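Local coordinates for pesticidal crystal protein Cry4Aa (Bacillus thuringiensis, PDB 2C9K) that promotes colloid-osmotic lysis by binding to midgut epithelial cells of insects, acting as a mosquito-larvicidal toxin, at residues L367-N372 with T445-V450; T484-V489 with F502-K507. All blocks are in the same frame, centred on the assembly; numbering follows the deposited sequence.

The two contacts lie in different beta-rich domains of the toxin, their centres 39 Å and their nearest atoms about 23 Å apart. Contact 1 joins loops 2 and 3 at the apex of the beta-prism domain; its outer part, with N368 and D369, is exposed, Y370 and K447 partly so, while N371, N372, T448 and Q449 are buried. Contact 2 joins two neighbouring connections between the sheets of the C-terminal beta-sandwich, with buried S486 at its middle and exposed T484, A485 and K487 at its margin. Contact 1 combines a lysine chain laid over a tyrosine ring with amide groups and a bridging water. In contact 2, one serine hydroxyl and one carboxylate bind backbone N-H groups directly.

Contact 1 (L367-N372 with T445-V450); sequences LNDYNN and TYKTQV
Loops 2 and 3 at the apex of the beta-prism domain (domain II) meet where K447 lies over the ring of Y370. Loop 2 leads from strand 353-362 to 373-381, loop 3 from 432-440 to 450-457. The aliphatic chain of K447 follows a single ring face, from CB near the CD2 side toward the hydroxyl. Its CD makes a CH-pi contact, 4.0 Å from the centroid of the Y370 ring and 15° off the normal. Beyond CD the chain bends (chi4 -52°), so that K447 NZ donates a hydrogen bond to Y370 OH (3.2 Å). The backbone joins in, Y370 CA lying 3.4 Å from K447 O in a nearly straight CA-H...O contact.

On the outer side, N368, the centre of an inverse gamma turn, accepts K447 N through OD1 at 3.3 Å, the donor tilted 25° from the amide plane. Deeper in, N268 ND2 joins the loops by binding both N371 O and Q449 O. A water donates to N372 OD1 and to K447 O, at 2.8 Å each, while N372 ND2 is held by F313 O and Q449 OE1 by S439. The contact thus ties together two apical loops of domain II of a three-domain Cry toxin, loops that take part in receptor recognition in related toxins.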
ATOM      1  N   LEU A 367     -24.923 -20.179  15.292  1.00 31.28           N
ATOM      2  CA  LEU A 367     -25.971 -21.048  14.765  1.00 30.51           C
ATOM      3  C   LEU A 367     -26.228 -20.752  13.292  1.00 30.98           C
ATOM      4  O   LEU A 367     -25.782 -19.729  12.762  1.00 30.20           O
ATOM      5  CB  LEU A 367     -27.264 -20.858  15.557  1.00 28.85           C
ATOM      6  CG  LEU A 367     -27.213 -21.304  17.017  1.00 29.92           C
ATOM      7  CD1 LEU A 367     -28.544 -21.011  17.684  1.00 27.74           C
ATOM      8  CD2 LEU A 367     -26.897 -22.800  17.088  1.00 29.27           C
ATOM      9  N   ASN A 368     -26.937 -21.651  12.620  1.00 30.20           N
ATOM     10  CA  ASN A 368     -27.239 -21.419  11.226  1.00 30.80           C
ATOM     11  C   ASN A 368     -28.377 -20.417  11.167  1.00 33.27           C
ATOM     12  O   ASN A 368     -29.504 -20.753  10.800  1.00 33.15           O
ATOM     13  CB  ASN A 368     -27.639 -22.710  10.534  1.00 29.81           C
ATOM     14  CG  ASN A 368     -27.964 -22.494   9.082  1.00 30.00           C
ATOM     15  OD1 ASN A 368     -27.352 -21.663   8.418  1.00 31.14           O
ATOM     16  ND2 ASN A 368     -28.928 -23.238   8.575  1.00 31.57           N
ATOM     17  N   ASP A 369     -28.060 -19.180  11.543  1.00 35.79           N
ATOM     18  CA  ASP A 369     -29.027 -18.087  11.576  1.00 37.05           C
ATOM     19  C   ASP A 369     -28.409 -16.788  11.025  1.00 36.13           C
ATOM     20  O   ASP A 369     -27.189 -16.627  11.015  1.00 34.78           O
ATOM     21  CB  ASP A 369     -29.498 -17.894  13.018  1.00 39.22           C
ATOM     22  CG  ASP A 369     -30.978 -17.604  13.112  1.00 43.05           C
ATOM     23  OD1 ASP A 369     -31.492 -17.564  14.253  1.00 44.80           O
ATOM     24  OD2 ASP A 369     -31.626 -17.415  12.053  1.00 44.83           O
ATOM     25  N   TYR A 370     -29.251 -15.864  10.572  1.00 35.16           N
ATOM     26  CA  TYR A 370     -28.767 -14.611   9.992  1.00 36.23           C
ATOM     27  C   TYR A 370     -27.821 -13.806  10.881  1.00 36.20           C
ATOM     28  O   TYR A 370     -28.113 -13.583  12.054  1.00 37.88           O
ATOM     29  CB  TYR A 370     -29.944 -13.703   9.603  1.00 35.64           C
ATOM     30  CG  TYR A 370     -30.918 -14.304   8.608  1.00 35.02           C
ATOM     31  CD1 TYR A 370     -32.195 -14.705   9.005  1.00 34.10           C
ATOM     32  CD2 TYR A 370     -30.557 -14.489   7.278  1.00 34.35           C
ATOM     33  CE1 TYR A 370     -33.085 -15.279   8.100  1.00 33.87           C
ATOM     34  CE2 TYR A 370     -31.437 -15.062   6.366  1.00 35.38           C
ATOM     35  CZ  TYR A 370     -32.700 -15.459   6.783  1.00 35.40           C
ATOM     36  OH  TYR A 370     -33.563 -16.053   5.881  1.00 34.99           O
ATOM     37  N   ASN A 371     -26.686 -13.383  10.326  1.00 34.54           N
ATOM     38  CA  ASN A 371     -25.735 -12.549  11.065  1.00 34.23           C
ATOM     39  C   ASN A 371     -25.411 -11.317  10.223  1.00 34.18           C
ATOM     40  O   ASN A 371     -24.350 -10.701  10.360  1.00 32.38           O
ATOM     41  CB  ASN A 371     -24.447 -13.313  11.436  1.00 33.39           C
ATOM     42  CG  ASN A 371     -23.701 -13.877  10.229  1.00 34.54           C
ATOM     43  OD1 ASN A 371     -22.652 -14.495  10.390  1.00 35.77           O
ATOM     44  ND2 ASN A 371     -24.234 -13.675   9.031  1.00 34.02           N
ATOM     45  N   ASN A 372     -26.371 -10.973   9.365  1.00 33.46           N
ATOM     46  CA  ASN A 372     -26.308  -9.835   8.451  1.00 33.87           C
ATOM     47  C   ASN A 372     -26.114  -8.474   9.115  1.00 34.48           C
ATOM     48  O   ASN A 372     -26.279  -8.317  10.325  1.00 34.43           O
ATOM     49  CB  ASN A 372     -27.600  -9.757   7.638  1.00 32.91           C
ATOM     50  CG  ASN A 372     -27.821 -10.965   6.778  1.00 33.49           C
ATOM     51  OD1 ASN A 372     -27.635 -12.101   7.217  1.00 33.68           O
ATOM     52  ND2 ASN A 372     -28.237 -10.732   5.538  1.00 32.56           N
ATOM     53  N   THR A 445     -28.281 -22.547   1.100  1.00 46.13           N
ATOM     54  CA  THR A 445     -27.934 -23.447   2.193  1.00 43.79           C
ATOM     55  C   THR A 445     -27.786 -22.797   3.562  1.00 41.98           C
ATOM     56  O   THR A 445     -28.261 -23.331   4.561  1.00 41.91           O
ATOM     57  CB  THR A 445     -26.608 -24.180   1.866  1.00 43.70           C
ATOM     58  OG1 THR A 445     -26.746 -24.894   0.627  1.00 43.74           O
ATOM     59  CG2 THR A 445     -26.234 -25.139   2.983  1.00 42.44           C
ATOM     60  N   TYR A 446     -27.125 -21.647   3.609  1.00 39.72           N
ATOM     61  CA  TYR A 446     -26.891 -20.970   4.873  1.00 35.71           C
ATOM     62  C   TYR A 446     -27.578 -19.631   5.029  1.00 34.75           C
ATOM     63  O   TYR A 446     -28.029 -19.016   4.057  1.00 33.04           O
ATOM     64  CB  TYR A 446     -25.397 -20.751   5.077  1.00 34.03           C
ATOM     65  CG  TYR A 446     -24.541 -21.935   4.712  1.00 32.36           C
ATOM     66  CD1 TYR A 446     -24.266 -22.236   3.384  1.00 30.34           C
ATOM     67  CD2 TYR A 446     -23.990 -22.742   5.700  1.00 32.36           C
ATOM     68  CE1 TYR A 446     -23.460 -23.308   3.051  1.00 30.24           C
ATOM     69  CE2 TYR A 446     -23.183 -23.816   5.376  1.00 31.81           C
ATOM     70  CZ  TYR A 446     -22.921 -24.093   4.052  1.00 30.93           C
ATOM     71  OH  TYR A 446     -22.113 -25.155   3.742  1.00 29.35           O
ATOM     72  N   LYS A 447     -27.639 -19.187   6.282  1.00 34.26           N
ATOM     73  CA  LYS A 447     -28.230 -17.903   6.626  1.00 32.94           C
ATOM     74  C   LYS A 447     -27.110 -16.946   7.011  1.00 30.92           C
ATOM     75  O   LYS A 447     -27.333 -15.744   7.141  1.00 31.13           O
ATOM     76  CB  LYS A 447     -29.204 -18.044   7.795  1.00 32.53           C
ATOM     77  CG  LYS A 447     -30.491 -18.736   7.439  1.00 32.53           C
ATOM     78  CD  LYS A 447     -31.438 -18.722   8.620  1.00 36.35           C
ATOM     79  CE  LYS A 447     -32.697 -19.502   8.313  1.00 37.15           C
ATOM     80  NZ  LYS A 447     -33.287 -19.018   7.045  1.00 40.48           N
ATOM     81  N   THR A 448     -25.911 -17.493   7.195  0.50 27.94           N
ATOM     82  CA  THR A 448     -24.757 -16.689   7.560  0.50 26.02           C
ATOM     83  C   THR A 448     -24.131 -16.082   6.327  0.50 25.30           C
ATOM     84  O   THR A 448     -24.273 -16.602   5.227  0.50 23.94           O
ATOM     85  CB  THR A 448     -23.686 -17.512   8.270  0.50 25.04           C
ATOM     86  OG1 THR A 448     -23.425 -18.692   7.514  1.00 27.37           O
ATOM     87  CG2 THR A 448     -24.133 -17.899   9.647  1.00 23.69           C
ATOM     88  N   GLN A 449     -23.423 -14.980   6.534  1.00 26.43           N
ATOM     89  CA  GLN A 449     -22.763 -14.257   5.453  1.00 26.67           C
ATOM     90  C   GLN A 449     -21.535 -13.571   6.046  1.00 25.81           C
ATOM     91  O   GLN A 449     -21.608 -13.000   7.137  1.00 24.69           O
ATOM     92  CB  GLN A 449     -23.730 -13.218   4.891  1.00 27.59           C
ATOM     93  CG  GLN A 449     -23.309 -12.569   3.599  1.00 30.35           C
ATOM     94  CD  GLN A 449     -24.300 -11.503   3.147  1.00 30.12           C
ATOM     95  OE1 GLN A 449     -24.127 -10.876   2.100  1.00 31.23           O
ATOM     96  NE2 GLN A 449     -25.342 -11.293   3.938  1.00 27.68           N
ATOM     97  N   VAL A 450     -20.410 -13.656   5.341  1.00 25.49           N
ATOM     98  CA  VAL A 450     -19.156 -13.035   5.782  1.00 25.86           C
ATOM     99  C   VAL A 450     -18.827 -11.856   4.867  1.00 25.82           C
ATOM    100  O   VAL A 450     -18.850 -11.988   3.639  1.00 26.41           O
ATOM    101  CB  VAL A 450     -17.975 -14.029   5.722  1.00 25.60           C
ATOM    102  CG1 VAL A 450     -16.681 -13.305   5.992  1.00 26.94           C
ATOM    103  CG2 VAL A 450     -18.161 -15.121   6.746  1.00 27.28           C
TER
HETATM  104  O   HOH W   1     -26.986 -13.859   5.136  1.00 51.49           O

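Contact 2 (T484-V489 with F502-K507); sequences TASKVV and FKDHFK
This is a polar contact, centred on a serine hydroxyl and a carboxylate, between two connections that cross from one sheet to the other of the C-terminal beta-sandwich; S486 and D504 supply the two groups. Segment 484-489 passes from strand 481-482 into strand 487-489, which pairs with 499-501; segment 502-507 returns from 499-501 to strand 505-511, in the same sheet as 481-482. The connections come closest at S486 and K503, their CA atoms 4.6 Å apart.

S486 OG works in both directions: it accepts K503 N at 2.6 Å and donates to D504 OD1 at 2.7 Å. Its placement beside the backbone N and anti to the carbonyl carbon (chi1 -58°) carries it into the opposite connection. The D504 carboxylate divides its oxygens. OD2 takes A485 N at 2.6 Å on its syn side, somewhat out of the plane, whereas OD1 is met by S486 OG from above the carboxylate plane, 52° out of it, and by H505 N on the anti side, again tilted from the plane. These two donors approach OD1 from opposite faces, so together with A485 N three bonds fix the rotation of the group and would be expected to stabilise its negative charge.

Around these bonds, A485 CB and K503 CB touch at 3.5 Å. K487 and K503 run side by side in the same direction, both toward D501: K487 NZ forms a salt bridge with it, K503 NZ a long, weak ion pair. On the inner side, F502 packs on F589 and I602, one from each sheet; F506 sets CE2 over one face of the F502 ring, near its rim, and stacks on F589. Backbone bonds pair the two connections at either end, K487 with D501 in one sheet and H505 with G483 at the other, an arrangement that fits the jelly-roll beta-sandwich of domain III in three-domain Cry toxins.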
ATOM      1  N   THR A 484      -8.654  -5.227 -24.614  1.00 29.14           N
ATOM      2  CA  THR A 484      -9.084  -6.601 -24.375  1.00 29.03           C
ATOM      3  C   THR A 484      -7.946  -7.606 -24.277  1.00 27.01           C
ATOM      4  O   THR A 484      -8.038  -8.564 -23.527  1.00 26.36           O
ATOM      5  CB  THR A 484     -10.033  -7.093 -25.460  1.00 30.29           C
ATOM      6  OG1 THR A 484     -11.021  -6.095 -25.714  1.00 32.63           O
ATOM      7  CG2 THR A 484     -10.728  -8.364 -25.004  1.00 32.42           C
ATOM      8  N   ALA A 485      -6.881  -7.403 -25.040  1.00 25.83           N
ATOM      9  CA  ALA A 485      -5.754  -8.326 -24.997  1.00 25.57           C
ATOM     10  C   ALA A 485      -4.932  -8.167 -23.714  1.00 25.31           C
ATOM     11  O   ALA A 485      -4.235  -9.093 -23.288  1.00 24.49           O
ATOM     12  CB  ALA A 485      -4.860  -8.113 -26.212  1.00 24.97           C
ATOM     13  N   SER A 486      -5.021  -6.991 -23.100  1.00 24.48           N
ATOM     14  CA  SER A 486      -4.268  -6.700 -21.885  1.00 24.21           C
ATOM     15  C   SER A 486      -4.996  -7.076 -20.602  1.00 21.99           C
ATOM     16  O   SER A 486      -6.186  -7.361 -20.621  1.00 23.99           O
ATOM     17  CB  SER A 486      -3.918  -5.218 -21.859  1.00 24.57           C
ATOM     18  OG  SER A 486      -3.178  -4.897 -23.016  1.00 26.94           O
ATOM     19  N   LYS A 487      -4.279  -7.081 -19.486  0.50 18.99           N
ATOM     20  CA  LYS A 487      -4.898  -7.413 -18.214  0.50 16.69           C
ATOM     21  C   LYS A 487      -4.088  -6.888 -17.040  0.50 16.46           C
ATOM     22  O   LYS A 487      -2.910  -6.571 -17.172  0.50 16.64           O
ATOM     23  CB  LYS A 487      -5.079  -8.931 -18.090  0.50 14.90           C
ATOM     24  CG  LYS A 487      -3.791  -9.734 -18.039  0.50 13.32           C
ATOM     25  CD  LYS A 487      -4.091 -11.221 -17.891  0.50 13.01           C
ATOM     26  CE  LYS A 487      -2.826 -12.062 -17.780  0.50 10.83           C
ATOM     27  NZ  LYS A 487      -1.962 -11.940 -18.987  0.50 11.99           N
ATOM     28  N   VAL A 488      -4.732  -6.775 -15.890  1.00 15.66           N
ATOM     29  CA  VAL A 488      -4.051  -6.298 -14.696  1.00 18.83           C
ATOM     30  C   VAL A 488      -3.565  -7.505 -13.899  1.00 19.74           C
ATOM     31  O   VAL A 488      -4.363  -8.348 -13.508  1.00 20.85           O
ATOM     32  CB  VAL A 488      -4.996  -5.462 -13.790  1.00 19.38           C
ATOM     33  CG1 VAL A 488      -4.270  -5.069 -12.511  1.00 22.32           C
ATOM     34  CG2 VAL A 488      -5.490  -4.219 -14.528  1.00 18.34           C
ATOM     35  N   VAL A 489      -2.262  -7.599 -13.665  1.00 19.87           N
ATOM     36  CA  VAL A 489      -1.744  -8.723 -12.912  1.00 20.77           C
ATOM     37  C   VAL A 489      -1.283  -8.293 -11.544  1.00 22.44           C
ATOM     38  O   VAL A 489      -0.903  -7.147 -11.336  1.00 23.81           O
ATOM     39  CB  VAL A 489      -0.548  -9.403 -13.605  1.00 20.90           C
ATOM     40  CG1 VAL A 489      -0.980  -9.976 -14.942  1.00 19.04           C
ATOM     41  CG2 VAL A 489       0.605  -8.418 -13.745  1.00 19.29           C
ATOM     42  N   PHE A 502       0.570  -5.156 -20.559  1.00 27.14           N
ATOM     43  CA  PHE A 502       0.380  -4.430 -21.808  1.00 27.42           C
ATOM     44  C   PHE A 502       0.449  -5.282 -23.076  1.00 29.00           C
ATOM     45  O   PHE A 502       1.534  -5.635 -23.537  1.00 31.23           O
ATOM     46  CB  PHE A 502       1.415  -3.304 -21.868  1.00 25.29           C
ATOM     47  CG  PHE A 502       1.126  -2.247 -22.893  1.00 25.47           C
ATOM     48  CD1 PHE A 502      -0.182  -1.923 -23.238  1.00 24.71           C
ATOM     49  CD2 PHE A 502       2.170  -1.529 -23.478  1.00 25.85           C
ATOM     50  CE1 PHE A 502      -0.447  -0.894 -24.150  1.00 24.49           C
ATOM     51  CE2 PHE A 502       1.914  -0.499 -24.390  1.00 24.82           C
ATOM     52  CZ  PHE A 502       0.603  -0.184 -24.725  1.00 23.79           C
ATOM     53  N   LYS A 503      -0.713  -5.603 -23.639  1.00 29.17           N
ATOM     54  CA  LYS A 503      -0.780  -6.396 -24.869  1.00 30.32           C
ATOM     55  C   LYS A 503      -1.176  -5.540 -26.091  1.00 30.07           C
ATOM     56  O   LYS A 503      -0.582  -5.660 -27.168  1.00 29.60           O
ATOM     57  CB  LYS A 503      -1.780  -7.549 -24.697  1.00 31.53           C
ATOM     58  CG  LYS A 503      -1.155  -8.932 -24.543  1.00 32.01           C
ATOM     59  CD  LYS A 503      -0.206  -8.994 -23.359  1.00 35.55           C
ATOM     60  CE  LYS A 503       0.461 -10.362 -23.221  1.00 36.70           C
ATOM     61  NZ  LYS A 503      -0.457 -11.433 -22.735  1.00 37.35           N
ATOM     62  N   ASP A 504      -2.172  -4.678 -25.917  1.00 28.54           N
ATOM     63  CA  ASP A 504      -2.645  -3.827 -27.000  1.00 29.39           C
ATOM     64  C   ASP A 504      -2.569  -2.334 -26.691  1.00 29.20           C
ATOM     65  O   ASP A 504      -1.648  -1.633 -27.119  1.00 29.02           O
ATOM     66  CB  ASP A 504      -4.092  -4.190 -27.355  1.00 31.03           C
ATOM     67  CG  ASP A 504      -4.940  -4.510 -26.127  1.00 33.43           C
ATOM     68  OD1 ASP A 504      -4.677  -3.940 -25.046  1.00 33.91           O
ATOM     69  OD2 ASP A 504      -5.883  -5.325 -26.243  1.00 33.29           O
ATOM     70  N   HIS A 505      -3.552  -1.853 -25.943  1.00 28.43           N
ATOM     71  CA  HIS A 505      -3.621  -0.449 -25.588  1.00 27.57           C
ATOM     72  C   HIS A 505      -4.227  -0.266 -24.200  1.00 27.15           C
ATOM     73  O   HIS A 505      -4.800  -1.197 -23.638  1.00 26.93           O
ATOM     74  CB  HIS A 505      -4.497   0.268 -26.598  1.00 27.65           C
ATOM     75  CG  HIS A 505      -5.881  -0.299 -26.688  1.00 28.16           C
ATOM     76  ND1 HIS A 505      -6.147  -1.520 -27.268  1.00 28.86           N
ATOM     77  CD2 HIS A 505      -7.070   0.171 -26.243  1.00 28.08           C
ATOM     78  CE1 HIS A 505      -7.440  -1.776 -27.178  1.00 27.60           C
ATOM     79  NE2 HIS A 505      -8.022  -0.766 -26.559  1.00 27.48           N
ATOM     80  N   PHE A 506      -4.086   0.940 -23.656  1.00 26.29           N
ATOM     81  CA  PHE A 506      -4.660   1.301 -22.361  1.00 25.10           C
ATOM     82  C   PHE A 506      -4.487   2.800 -22.227  1.00 24.30           C
ATOM     83  O   PHE A 506      -3.494   3.344 -22.697  1.00 24.03           O
ATOM     84  CB  PHE A 506      -3.993   0.528 -21.199  1.00 24.45           C
ATOM     85  CG  PHE A 506      -2.623   1.027 -20.799  1.00 23.94           C
ATOM     86  CD1 PHE A 506      -2.480   2.125 -19.957  1.00 24.22           C
ATOM     87  CD2 PHE A 506      -1.475   0.354 -21.217  1.00 23.34           C
ATOM     88  CE1 PHE A 506      -1.210   2.541 -19.533  1.00 24.35           C
ATOM     89  CE2 PHE A 506      -0.202   0.760 -20.802  1.00 21.62           C
ATOM     90  CZ  PHE A 506      -0.071   1.852 -19.960  1.00 23.93           C
ATOM     91  N   LYS A 507      -5.469   3.471 -21.624  1.00 23.68           N
ATOM     92  CA  LYS A 507      -5.400   4.922 -21.462  1.00 22.43           C
ATOM     93  C   LYS A 507      -5.625   5.440 -20.050  1.00 22.97           C
ATOM     94  O   LYS A 507      -6.587   5.081 -19.377  1.00 24.91           O
ATOM     95  CB  LYS A 507      -6.393   5.605 -22.396  1.00 21.19           C
ATOM     96  CG  LYS A 507      -6.442   7.123 -22.254  1.00 20.09           C
ATOM     97  CD  LYS A 507      -7.641   7.575 -21.439  1.00 17.00           C
ATOM     98  CE  LYS A 507      -8.924   7.269 -22.160  1.00 17.17           C
ATOM     99  NZ  LYS A 507     -10.073   7.321 -21.228  1.00 20.49           N
TER